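Local coordinates for 3-oxoacyl-[acyl-carrier-protein] synthase, mitochondrial (Arabidopsis thaliana, PDB 2IX4), which catalyses the condensation steps of mitochondrial fatty acid synthesis, adding two carbons from malonyl-ACP to a growing acyl chain, at residues 87-92 with 159-164; 98-103 with 164-169; 184-189 with 253-258; 188-193 with 272-277. All coordinates share one frame; numbering follows the deposited sequence.

The four contacts form two pairs along the chain. Interaction 1 closes a loop of 66 residues from the start of helix 87-102 to helix 157-166; interaction 2, closing 60, crosses it and ties the far ends of both helices, M164 being common to the two. Only then do interactions 3 and 4 open, both from the same stretch of helix 181-195 and sharing D188 and A189. Interaction 3 closes 63 residues at strand 251-259, interaction 4 closes 78 at strand 272-281 of the same sheet. The pairs meet through segment 253-258 of strand 251-259, where V254 and V256 pack on A99 and L100 while I255 and L257 meet helix 181-195.

Interaction 1 of 4, residues 87-92 with 159-164; sequences NFIGYA and SGHVSM
Two helices that lie on one face of the main sheet in this thiolase-like fold, 87-102 and 157-166, meet here through an isoleucine set over a histidine ring. The methyl CG2 of I89 sits above one face of the H161 imidazole, shifted from its middle toward the rim, and comes within 3.5 Å of H161 CG. Measured to the ring centroid, I89 CG2 is 3.8 Å away and 25° off the ring normal, a CH-pi contact. The I89 side chain stands with CG2 anti to its backbone N and CG1 beside that N (chi1 -62°), which lets both branches reach the ring: CG2 covers the CG-CD2 side, while the end of the other branch, CD1, lies 4.1 Å from H161 NE2. One turn further along, the contact is looser, with V162 CG2 4.4 Å from the carbonyl oxygen of A92. The join rests on van der Waals packing and one CH-pi contact. Beneath it runs strand 116-122, where A92 rests on I120 and V162 on V118 and I120; V162 also packs against V93 and A96 of helix 87-102, and H161 touches I286 of the second subunit.

Interaction 2 of 4, residues 98-103 with 164-169; sequences EALRDA and MKYGFQ
L100 reaches across to Y166 and F168, its CB pointing at the end of helix 157-166. From CB, the chain turns with CG anti to the carbonyl carbon (chi1 -72°), and both methyls arrive at aromatic carbons. CD1 stands almost squarely over the middle of the Y166 ring, 3.7 Å from its centroid and 13° off the normal, a CH-pi contact; Y166 CE1 is the closest ring carbon, at 3.6 Å. The same methyl meets the F168 ring at its edge, near the ring plane, 3.7 Å from F168 CE1. CD2 touches F168 as well, lying 3.8 Å from F168 CZ. Both helices belong to an outer layer of the thiolase-like fold, and L100 also packs on V202 and V256 of the sheet. The Y166 ring is sandwiched, with K165 CG over the face opposite L100, and its OH bonds D97 OD2, whose other oxygen takes R101 NE. Without this ring, as with an alanine here, L100 CD1 is likely to lose the ring face beneath it, keeping only the F168 edge of these two rings, and D97 OD2 its phenol partner. G167, at positive phi (76°), ends the helix, and F168 folds back so that Y166 CB lies over the centre of its ring. Q169 NE2 gives a nearly straight bond of 3.2 Å to G167 O and also bonds E110 OE1.

Interaction 3 of 4, residues 184-189 with 253-258; sequences HSIGDA and GVIVLE
I186 turns CG1 beside its backbone N and anti to the carbonyl carbon (chi1 -76°), while I255 holds CG1 between backbone N and carbonyl carbon (chi1 62°), and the two side chains then cross at about a right angle. They join helix 181-195, which begins just after the probable nucleophile C179, to strand 251-259 in the thiolase-like fold. The short segments run almost parallel, 16° apart, with 9.9 Å between their axes, a helix lying along a sheet face. At the crossing, I255 CD1 touches both branches of I186: it is 3.9 Å from I186 CG2 and also 3.9 Å from I186 CD1, with I186 CG1 scarcely further. L257, two residues along and on the same side of the strand, sends CD1 between the helix residues, 4.1 Å from I186 CG2 and 3.9 Å from A189 CB. Cutting I186 back to an alanine removes both branches, and I255 CD1 would probably face a gap and be freer to turn, while L257 CD1 would keep A189 CB but lose CG2. The strand's other face, through V254 and V256, packs on helix 87-102, so the sheet is covered on both sides; A189 meanwhile also touches M201 and A203 of strand 200-207. The closest approach of all is to backbone: L257 CD1 packs 3.5 Å from I186 O, the carbonyl hydrogen-bonded to T190 OG1.

Interaction 4 of 4, residues 188-193 with 272-277; sequences DATRMI and AELCGY
At the dimer interface of this thiolase-like fold, segment 188-193 of helix 181-195 crosses segment 272-277 of strand 272-281 at 118°, and Y277 meets D188 and R191 there. The phenol OH of Y277 lies 3.0 Å from both D188 OD1 and H184 ND1. R191 bends back at chi2 (-81°) and turns one face of its guanidinium to the edge of the same tyrosine, the planes 67° apart: Y277 CD2 sits over the centre of that guanidinium face, 3.8 Å from R191 CZ. Both polar side chains of the helix have a second partner across the interface, H173 of the second subunit bonding D188 OD2 and D197 of the second subunit forming a salt bridge to R191 NE that probably balances the arginine's charge. One carboxylate thus links this strand to the neighbouring chain. Between L274 and Y277 the strand carries a classic beta bulge, C275 and G276 both facing L427, while L274, ahead of it, points at the helix and presses its CD1 to 3.3 Å from T190 OG1, a hydroxyl hydrogen-bonded to I186 O.

Interaction 1 of 4, residues 87-92 with 159-164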
loop_
_atom_site.group_PDB
_atom_site.type_symbol
_atom_site.label_atom_id
_atom_site.label_comp_id
_atom_site.label_asym_id
_atom_site.label_seq_id
_atom_site.Cartn_x
_atom_site.Cartn_y
_atom_site.Cartn_z
ATOM N N ASN A 87 2.394 -8.565 14.804
ATOM C CA ASN A 87 1.970 -7.546 15.762
ATOM C C ASN A 87 1.158 -6.401 15.159
ATOM O O ASN A 87 0.167 -5.975 15.751
ATOM C CB ASN A 87 3.160 -7.026 16.571
ATOM C CG ASN A 87 3.678 -8.050 17.567
ATOM O OD1 ASN A 87 3.670 -9.253 17.303
ATOM N ND2 ASN A 87 4.133 -7.577 18.717
ATOM N N PHE A 88 1.557 -5.930 13.977
ATOM C CA PHE A 88 0.814 -4.864 13.300
ATOM C C PHE A 88 -0.627 -5.274 12.977
ATOM O O PHE A 88 -1.539 -4.449 13.038
ATOM C CB PHE A 88 1.565 -4.338 12.064
ATOM C CG PHE A 88 1.477 -5.227 10.847
ATOM C CD1 PHE A 88 0.583 -4.932 9.823
ATOM C CD2 PHE A 88 2.311 -6.333 10.707
ATOM C CE1 PHE A 88 0.504 -5.733 8.688
ATOM C CE2 PHE A 88 2.242 -7.143 9.570
ATOM C CZ PHE A 88 1.339 -6.842 8.561
ATOM N N ILE A 89 -0.829 -6.553 12.671
ATOM C CA ILE A 89 -2.170 -7.081 12.409
ATOM C C ILE A 89 -3.028 -7.091 13.685
ATOM O O ILE A 89 -4.199 -6.701 13.656
ATOM C CB ILE A 89 -2.127 -8.485 11.747
ATOM C CG1 ILE A 89 -1.427 -8.414 10.385
ATOM C CG2 ILE A 89 -3.543 -9.063 11.592
ATOM C CD1 ILE A 89 -0.996 -9.764 9.819
ATOM N N GLY A 90 -2.436 -7.526 14.796
ATOM C CA GLY A 90 -3.127 -7.566 16.087
ATOM C C GLY A 90 -3.539 -6.199 16.606
ATOM O O GLY A 90 -4.622 -6.048 17.183
ATOM N N TYR A 91 -2.674 -5.204 16.406
ATOM C CA TYR A 91 -2.972 -3.821 16.794
ATOM C C TYR A 91 -4.196 -3.291 16.050
ATOM O O TYR A 91 -5.083 -2.684 16.655
ATOM C CB TYR A 91 -1.777 -2.895 16.531
ATOM C CG TYR A 91 -0.554 -3.127 17.396
ATOM C CD1 TYR A 91 0.679 -2.596 17.025
ATOM C CD2 TYR A 91 -0.621 -3.877 18.575
ATOM C CE1 TYR A 91 1.806 -2.792 17.801
ATOM C CE2 TYR A 91 0.510 -4.086 19.358
ATOM C CZ TYR A 91 1.720 -3.540 18.961
ATOM O OH TYR A 91 2.849 -3.734 19.717
ATOM N N ALA A 92 -4.231 -3.538 14.742
ATOM C CA ALA A 92 -5.312 -3.080 13.877
ATOM C C ALA A 92 -6.631 -3.745 14.236
ATOM O O ALA A 92 -7.661 -3.083 14.286
ATOM C CB ALA A 92 -4.969 -3.332 12.419
ATOM N N SER A 159 -6.189 -5.353 6.843
ATOM C CA SER A 159 -7.499 -5.287 6.185
ATOM C C SER A 159 -8.119 -6.665 5.991
ATOM O O SER A 159 -9.319 -6.841 6.203
ATOM C CB SER A 159 -7.393 -4.595 4.824
ATOM O OG SER A 159 -7.052 -3.235 4.972
ATOM N N GLY A 160 -7.297 -7.630 5.575
ATOM C CA GLY A 160 -7.737 -9.006 5.376
ATOM C C GLY A 160 -8.289 -9.633 6.644
ATOM O O GLY A 160 -9.370 -10.227 6.628
ATOM N N HIS A 161 -7.552 -9.487 7.744
ATOM C CA HIS A 161 -7.952 -10.072 9.029
ATOM C C HIS A 161 -9.177 -9.396 9.640
ATOM O O HIS A 161 -10.007 -10.062 10.259
ATOM C CB HIS A 161 -6.784 -10.053 10.011
ATOM C CG HIS A 161 -5.736 -11.078 9.714
ATOM N ND1 HIS A 161 -5.662 -12.280 10.383
ATOM C CD2 HIS A 161 -4.727 -11.086 8.811
ATOM C CE1 HIS A 161 -4.646 -12.979 9.912
ATOM N NE2 HIS A 161 -4.063 -12.279 8.956
ATOM N N VAL A 162 -9.282 -8.080 9.471
ATOM C CA VAL A 162 -10.451 -7.328 9.939
ATOM C C VAL A 162 -11.710 -7.736 9.162
ATOM O O VAL A 162 -12.729 -8.077 9.765
ATOM C CB VAL A 162 -10.214 -5.785 9.899
ATOM C CG1 VAL A 162 -11.495 -5.014 10.223
ATOM C CG2 VAL A 162 -9.107 -5.392 10.876
ATOM N N SER A 163 -11.625 -7.729 7.831
ATOM C CA SER A 163 -12.751 -8.123 6.979
ATOM C C SER A 163 -13.232 -9.540 7.277
ATOM O O SER A 163 -14.434 -9.782 7.358
ATOM C CB SER A 163 -12.389 -7.991 5.499
ATOM O OG SER A 163 -11.290 -8.818 5.174
ATOM N N MET A 164 -12.284 -10.463 7.445
ATOM C CA MET A 164 -12.583 -11.855 7.802
ATOM C C MET A 164 -13.316 -11.986 9.133
ATOM O O MET A 164 -14.272 -12.758 9.246
ATOM C CB MET A 164 -11.298 -12.682 7.873
ATOM C CG MET A 164 -10.791 -13.214 6.545
ATOM S SD MET A 164 -9.221 -14.100 6.736
ATOM C CE MET A 164 -9.712 -15.462 7.792
#

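Interaction 2 of 4, residues 98-103 with 164-169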
loop_
_atom_site.group_PDB
_atom_site.type_symbol
_atom_site.label_atom_id
_atom_site.label_comp_id
_atom_site.label_asym_id
_atom_site.label_seq_id
_atom_site.Cartn_x
_atom_site.Cartn_y
_atom_site.Cartn_z
ATOM N N GLU A 98 -12.647 -1.951 18.749
ATOM C CA GLU A 98 -13.081 -0.821 19.568
ATOM C C GLU A 98 -13.904 0.166 18.743
ATOM O O GLU A 98 -14.985 0.581 19.166
ATOM C CB GLU A 98 -11.883 -0.109 20.207
ATOM C CG GLU A 98 -12.278 1.022 21.153
ATOM C CD GLU A 98 -11.121 1.930 21.548
ATOM O OE1 GLU A 98 -9.967 1.684 21.127
ATOM O OE2 GLU A 98 -11.378 2.898 22.292
ATOM N N ALA A 99 -13.385 0.534 17.570
ATOM C CA ALA A 99 -14.068 1.456 16.661
ATOM C C ALA A 99 -15.461 0.968 16.255
ATOM O O ALA A 99 -16.425 1.732 16.292
ATOM C CB ALA A 99 -13.208 1.724 15.425
ATOM N N LEU A 100 -15.562 -0.306 15.880
ATOM C CA LEU A 100 -16.834 -0.891 15.444
ATOM C C LEU A 100 -17.867 -0.990 16.565
ATOM O O LEU A 100 -19.064 -0.780 16.337
ATOM C CB LEU A 100 -16.609 -2.260 14.791
ATOM C CG LEU A 100 -15.962 -2.230 13.399
ATOM C CD1 LEU A 100 -15.327 -3.570 13.075
ATOM C CD2 LEU A 100 -16.972 -1.829 12.324
ATOM N N ARG A 101 -17.406 -1.308 17.772
ATOM C CA ARG A 101 -18.297 -1.364 18.933
ATOM C C ARG A 101 -18.739 0.039 19.352
ATOM O O ARG A 101 -19.888 0.242 19.744
ATOM C CB ARG A 101 -17.648 -2.131 20.086
ATOM C CG ARG A 101 -17.525 -3.617 19.786
ATOM C CD ARG A 101 -16.954 -4.420 20.936
ATOM N NE ARG A 101 -16.691 -5.795 20.516
ATOM C CZ ARG A 101 -17.582 -6.784 20.551
ATOM N NH1 ARG A 101 -18.813 -6.578 21.006
ATOM N NH2 ARG A 101 -17.235 -7.995 20.134
ATOM N N ASP A 102 -17.822 1.000 19.233
ATOM C CA ASP A 102 -18.121 2.423 19.420
ATOM C C ASP A 102 -19.198 2.893 18.432
ATOM O O ASP A 102 -20.142 3.590 18.817
ATOM C CB ASP A 102 -16.838 3.248 19.258
ATOM C CG ASP A 102 -17.025 4.722 19.590
ATOM O OD1 ASP A 102 -17.852 5.057 20.466
ATOM O OD2 ASP A 102 -16.313 5.548 18.984
ATOM N N ALA A 103 -19.053 2.490 17.170
ATOM C CA ALA A 103 -20.011 2.812 16.108
ATOM C C ALA A 103 -21.282 1.962 16.168
ATOM O O ALA A 103 -22.245 2.227 15.441
ATOM C CB ALA A 103 -19.348 2.668 14.743
ATOM N N MET A 164 -12.284 -10.463 7.445
ATOM C CA MET A 164 -12.583 -11.855 7.802
ATOM C C MET A 164 -13.316 -11.986 9.133
ATOM O O MET A 164 -14.272 -12.758 9.246
ATOM C CB MET A 164 -11.298 -12.682 7.873
ATOM C CG MET A 164 -10.791 -13.214 6.545
ATOM S SD MET A 164 -9.221 -14.100 6.736
ATOM C CE MET A 164 -9.712 -15.462 7.792
ATOM N N LYS A 165 -12.859 -11.242 10.140
ATOM C CA LYS A 165 -13.418 -11.345 11.487
ATOM C C LYS A 165 -14.899 -10.958 11.527
ATOM O O LYS A 165 -15.693 -11.591 12.224
ATOM C CB LYS A 165 -12.610 -10.500 12.482
ATOM C CG LYS A 165 -13.057 -10.647 13.942
ATOM C CD LYS A 165 -12.128 -9.898 14.893
ATOM C CE LYS A 165 -12.695 -9.831 16.311
ATOM N NZ LYS A 165 -12.841 -11.181 16.941
ATOM N N TYR A 166 -15.264 -9.937 10.756
ATOM C CA TYR A 166 -16.613 -9.371 10.815
ATOM C C TYR A 166 -17.471 -9.692 9.587
ATOM O O TYR A 166 -18.658 -9.364 9.553
ATOM C CB TYR A 166 -16.532 -7.861 11.060
ATOM C CG TYR A 166 -15.704 -7.504 12.271
ATOM C CD1 TYR A 166 -14.385 -7.075 12.135
ATOM C CD2 TYR A 166 -16.228 -7.627 13.557
ATOM C CE1 TYR A 166 -13.613 -6.759 13.245
ATOM C CE2 TYR A 166 -15.466 -7.314 14.675
ATOM C CZ TYR A 166 -14.162 -6.883 14.510
ATOM O OH TYR A 166 -13.404 -6.578 15.613
ATOM N N GLY A 167 -16.872 -10.345 8.596
ATOM C CA GLY A 167 -17.581 -10.731 7.380
ATOM C C GLY A 167 -17.807 -9.556 6.449
ATOM O O GLY A 167 -18.798 -9.519 5.723
ATOM N N PHE A 168 -16.883 -8.600 6.470
ATOM C CA PHE A 168 -17.015 -7.386 5.669
ATOM C C PHE A 168 -16.577 -7.634 4.230
ATOM O O PHE A 168 -15.408 -7.945 3.973
ATOM C CB PHE A 168 -16.230 -6.223 6.300
ATOM C CG PHE A 168 -16.791 -5.741 7.620
ATOM C CD1 PHE A 168 -15.976 -5.069 8.524
ATOM C CD2 PHE A 168 -18.128 -5.962 7.961
ATOM C CE1 PHE A 168 -16.478 -4.612 9.743
ATOM C CE2 PHE A 168 -18.641 -5.513 9.180
ATOM C CZ PHE A 168 -17.814 -4.836 10.073
ATOM N N GLN A 169 -17.519 -7.489 3.298
ATOM C CA GLN A 169 -17.302 -7.873 1.901
ATOM C C GLN A 169 -17.328 -6.696 0.922
ATOM O O GLN A 169 -17.398 -6.891 -0.296
ATOM C CB GLN A 169 -18.302 -8.955 1.484
ATOM C CG GLN A 169 -18.185 -10.238 2.294
ATOM C CD GLN A 169 -19.443 -11.078 2.243
ATOM O OE1 GLN A 169 -19.763 -11.668 1.216
ATOM N NE2 GLN A 169 -20.159 -11.143 3.360
#

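Interaction 3 of 4, residues 184-189 with 253-258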
loop_
_atom_site.group_PDB
_atom_site.type_symbol
_atom_site.label_atom_id
_atom_site.label_comp_id
_atom_site.label_asym_id
_atom_site.label_seq_id
_atom_site.Cartn_x
_atom_site.Cartn_y
_atom_site.Cartn_z
ATOM N N HIS A 184 -3.714 8.399 3.994
ATOM C CA HIS A 184 -4.182 7.952 2.682
ATOM C C HIS A 184 -5.192 6.809 2.771
ATOM O O HIS A 184 -6.126 6.752 1.977
ATOM C CB HIS A 184 -3.011 7.539 1.790
ATOM C CG HIS A 184 -2.171 8.685 1.320
ATOM N ND1 HIS A 184 -2.495 9.445 0.218
ATOM C CD2 HIS A 184 -1.008 9.190 1.794
ATOM C CE1 HIS A 184 -1.569 10.371 0.035
ATOM N NE2 HIS A 184 -0.653 10.235 0.975
ATOM N N SER A 185 -5.009 5.902 3.731
ATOM C CA SER A 185 -5.943 4.789 3.905
ATOM C C SER A 185 -7.339 5.302 4.258
ATOM O O SER A 185 -8.340 4.831 3.709
ATOM C CB SER A 185 -5.440 3.805 4.968
ATOM O OG SER A 185 -4.403 2.976 4.461
ATOM N N ILE A 186 -7.389 6.269 5.170
ATOM C CA ILE A 186 -8.634 6.927 5.571
ATOM C C ILE A 186 -9.212 7.734 4.402
ATOM O O ILE A 186 -10.411 7.671 4.124
ATOM C CB ILE A 186 -8.412 7.833 6.818
ATOM C CG1 ILE A 186 -8.303 6.973 8.084
ATOM C CG2 ILE A 186 -9.540 8.863 6.969
ATOM C CD1 ILE A 186 -7.687 7.683 9.285
ATOM N N GLY A 187 -8.346 8.473 3.716
ATOM C CA GLY A 187 -8.754 9.294 2.584
ATOM C C GLY A 187 -9.306 8.497 1.416
ATOM O O GLY A 187 -10.332 8.864 0.842
ATOM N N ASP A 188 -8.623 7.412 1.059
ATOM C CA ASP A 188 -9.075 6.528 -0.017
ATOM C C ASP A 188 -10.433 5.917 0.308
ATOM O O ASP A 188 -11.285 5.803 -0.566
ATOM C CB ASP A 188 -8.064 5.410 -0.275
ATOM C CG ASP A 188 -6.802 5.900 -0.968
ATOM O OD1 ASP A 188 -6.775 7.043 -1.469
ATOM O OD2 ASP A 188 -5.832 5.119 -1.021
ATOM N N ALA A 189 -10.616 5.523 1.566
ATOM C CA ALA A 189 -11.879 4.951 2.044
ATOM C C ALA A 189 -13.028 5.957 1.947
ATOM O O ALA A 189 -14.165 5.591 1.629
ATOM C CB ALA A 189 -11.719 4.461 3.470
ATOM N N GLY A 253 -4.404 3.195 14.714
ATOM C CA GLY A 253 -5.588 4.033 14.797
ATOM C C GLY A 253 -6.568 3.566 13.742
ATOM O O GLY A 253 -6.205 3.391 12.579
ATOM N N VAL A 254 -7.807 3.334 14.154
ATOM C CA VAL A 254 -8.845 2.890 13.237
ATOM C C VAL A 254 -10.127 3.678 13.498
ATOM O O VAL A 254 -10.543 3.846 14.650
ATOM C CB VAL A 254 -9.104 1.359 13.354
ATOM C CG1 VAL A 254 -10.323 0.949 12.546
ATOM C CG2 VAL A 254 -7.878 0.559 12.901
ATOM N N ILE A 255 -10.733 4.174 12.423
ATOM C CA ILE A 255 -12.030 4.845 12.515
ATOM C C ILE A 255 -13.084 4.153 11.661
ATOM O O ILE A 255 -12.757 3.449 10.699
ATOM C CB ILE A 255 -11.953 6.353 12.127
ATOM C CG1 ILE A 255 -11.512 6.532 10.669
ATOM C CG2 ILE A 255 -11.033 7.099 13.080
ATOM C CD1 ILE A 255 -11.499 7.976 10.193
ATOM N N VAL A 256 -14.346 4.347 12.032
ATOM C CA VAL A 256 -15.461 3.922 11.202
ATOM C C VAL A 256 -15.969 5.147 10.450
ATOM O O VAL A 256 -16.463 6.103 11.053
ATOM C CB VAL A 256 -16.599 3.268 12.022
ATOM C CG1 VAL A 256 -17.784 2.927 11.125
ATOM C CG2 VAL A 256 -16.096 2.015 12.724
ATOM N N LEU A 257 -15.797 5.121 9.134
ATOM C CA LEU A 257 -16.352 6.128 8.253
ATOM C C LEU A 257 -17.653 5.590 7.682
ATOM O O LEU A 257 -17.757 4.396 7.393
ATOM C CB LEU A 257 -15.386 6.418 7.109
ATOM C CG LEU A 257 -14.042 7.073 7.421
ATOM C CD1 LEU A 257 -13.070 6.803 6.291
ATOM C CD2 LEU A 257 -14.212 8.575 7.651
ATOM N N GLU A 258 -18.651 6.456 7.538
ATOM C CA GLU A 258 -19.876 6.062 6.852
ATOM C C GLU A 258 -20.628 7.222 6.225
ATOM O O GLU A 258 -20.511 8.369 6.657
ATOM C CB GLU A 258 -20.791 5.193 7.738
ATOM C CG GLU A 258 -21.490 5.870 8.879
ATOM C CD GLU A 258 -22.342 4.891 9.687
ATOM O OE1 GLU A 258 -23.432 4.488 9.221
ATOM O OE2 GLU A 258 -21.922 4.522 10.801
#

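Interaction 4 of 4, residues 188-193 with 272-277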
loop_
_atom_site.group_PDB
_atom_site.type_symbol
_atom_site.label_atom_id
_atom_site.label_comp_id
_atom_site.label_asym_id
_atom_site.label_seq_id
_atom_site.Cartn_x
_atom_site.Cartn_y
_atom_site.Cartn_z
ATOM N N ASP A 188 -8.623 7.412 1.059
ATOM C CA ASP A 188 -9.075 6.528 -0.017
ATOM C C ASP A 188 -10.433 5.917 0.308
ATOM O O ASP A 188 -11.285 5.803 -0.566
ATOM C CB ASP A 188 -8.064 5.410 -0.275
ATOM C CG ASP A 188 -6.802 5.900 -0.968
ATOM O OD1 ASP A 188 -6.775 7.043 -1.469
ATOM O OD2 ASP A 188 -5.832 5.119 -1.021
ATOM N N ALA A 189 -10.616 5.523 1.566
ATOM C CA ALA A 189 -11.879 4.951 2.044
ATOM C C ALA A 189 -13.028 5.957 1.947
ATOM O O ALA A 189 -14.165 5.591 1.629
ATOM C CB ALA A 189 -11.719 4.461 3.470
ATOM N N THR A 190 -12.720 7.219 2.231
ATOM C CA THR A 190 -13.661 8.325 2.064
ATOM C C THR A 190 -14.105 8.458 0.601
ATOM O O THR A 190 -15.306 8.517 0.321
ATOM C CB THR A 190 -13.046 9.643 2.579
ATOM O OG1 THR A 190 -12.750 9.502 3.971
ATOM C CG2 THR A 190 -13.999 10.822 2.390
ATOM N N ARG A 191 -13.139 8.484 -0.321
ATOM C CA ARG A 191 -13.429 8.527 -1.761
ATOM C C ARG A 191 -14.344 7.388 -2.212
ATOM O O ARG A 191 -15.213 7.583 -3.063
ATOM C CB ARG A 191 -12.136 8.493 -2.583
ATOM C CG ARG A 191 -11.280 9.744 -2.496
ATOM C CD ARG A 191 -11.784 10.858 -3.412
ATOM N NE ARG A 191 -10.959 12.060 -3.296
ATOM C CZ ARG A 191 -11.088 12.974 -2.336
ATOM N NH1 ARG A 191 -12.019 12.842 -1.397
ATOM N NH2 ARG A 191 -10.284 14.029 -2.319
ATOM N N MET A 192 -14.140 6.204 -1.636
ATOM C CA MET A 192 -14.958 5.031 -1.942
ATOM C C MET A 192 -16.412 5.190 -1.490
ATOM O O MET A 192 -17.330 4.826 -2.224
ATOM C CB MET A 192 -14.341 3.762 -1.341
ATOM C CG MET A 192 -13.025 3.354 -1.990
ATOM S SD MET A 192 -12.134 2.034 -1.137
ATOM C CE MET A 192 -10.585 2.074 -2.035
ATOM N N ILE A 193 -16.619 5.724 -0.289
ATOM C CA ILE A 193 -17.974 6.001 0.201
ATOM C C ILE A 193 -18.632 7.094 -0.647
ATOM O O ILE A 193 -19.807 6.989 -1.010
ATOM C CB ILE A 193 -17.988 6.376 1.709
ATOM C CG1 ILE A 193 -17.436 5.216 2.551
ATOM C CG2 ILE A 193 -19.406 6.733 2.171
ATOM C CD1 ILE A 193 -17.083 5.578 3.985
ATOM N N ALA A 272 -17.826 13.790 13.664
ATOM C CA ALA A 272 -17.462 14.867 12.747
ATOM C C ALA A 272 -17.660 14.416 11.304
ATOM O O ALA A 272 -17.913 13.239 11.049
ATOM C CB ALA A 272 -16.001 15.285 12.968
ATOM N N GLU A 273 -17.549 15.359 10.372
ATOM C CA GLU A 273 -17.544 15.060 8.947
ATOM C C GLU A 273 -16.112 15.162 8.431
ATOM O O GLU A 273 -15.356 16.036 8.863
ATOM C CB GLU A 273 -18.448 16.041 8.191
ATOM C CG GLU A 273 -18.516 15.809 6.680
ATOM C CD GLU A 273 -19.344 16.844 5.932
ATOM O OE1 GLU A 273 -19.746 17.863 6.535
ATOM O OE2 GLU A 273 -19.590 16.637 4.725
ATOM N N LEU A 274 -15.738 14.266 7.524
ATOM C CA LEU A 274 -14.473 14.395 6.812
ATOM C C LEU A 274 -14.732 15.200 5.541
ATOM O O LEU A 274 -15.423 14.731 4.635
ATOM C CB LEU A 274 -13.877 13.022 6.490
ATOM C CG LEU A 274 -12.359 12.952 6.280
ATOM C CD1 LEU A 274 -11.900 11.510 6.400
ATOM C CD2 LEU A 274 -11.905 13.548 4.953
ATOM N N CYS A 275 -14.172 16.407 5.492
ATOM C CA CYS A 275 -14.498 17.398 4.464
ATOM C C CYS A 275 -13.401 17.613 3.432
ATOM O O CYS A 275 -13.655 18.153 2.353
ATOM C CB CYS A 275 -14.830 18.743 5.117
ATOM S SG CYS A 275 -16.263 18.703 6.209
ATOM N N GLY A 276 -12.183 17.206 3.768
ATOM C CA GLY A 276 -11.047 17.435 2.889
ATOM C C GLY A 276 -10.010 16.342 2.960
ATOM O O GLY A 276 -9.656 15.877 4.044
ATOM N N TYR A 277 -9.537 15.935 1.786
ATOM C CA TYR A 277 -8.464 14.957 1.644
ATOM C C TYR A 277 -7.500 15.484 0.585
ATOM O O TYR A 277 -7.627 15.177 -0.601
ATOM C CB TYR A 277 -9.048 13.586 1.276
ATOM C CG TYR A 277 -8.065 12.481 0.912
ATOM C CD1 TYR A 277 -6.854 12.314 1.598
ATOM C CD2 TYR A 277 -8.373 11.574 -0.104
ATOM C CE1 TYR A 277 -5.968 11.285 1.257
ATOM C CE2 TYR A 277 -7.502 10.545 -0.444
ATOM C CZ TYR A 277 -6.306 10.405 0.239
ATOM O OH TYR A 277 -5.453 9.380 -0.110
#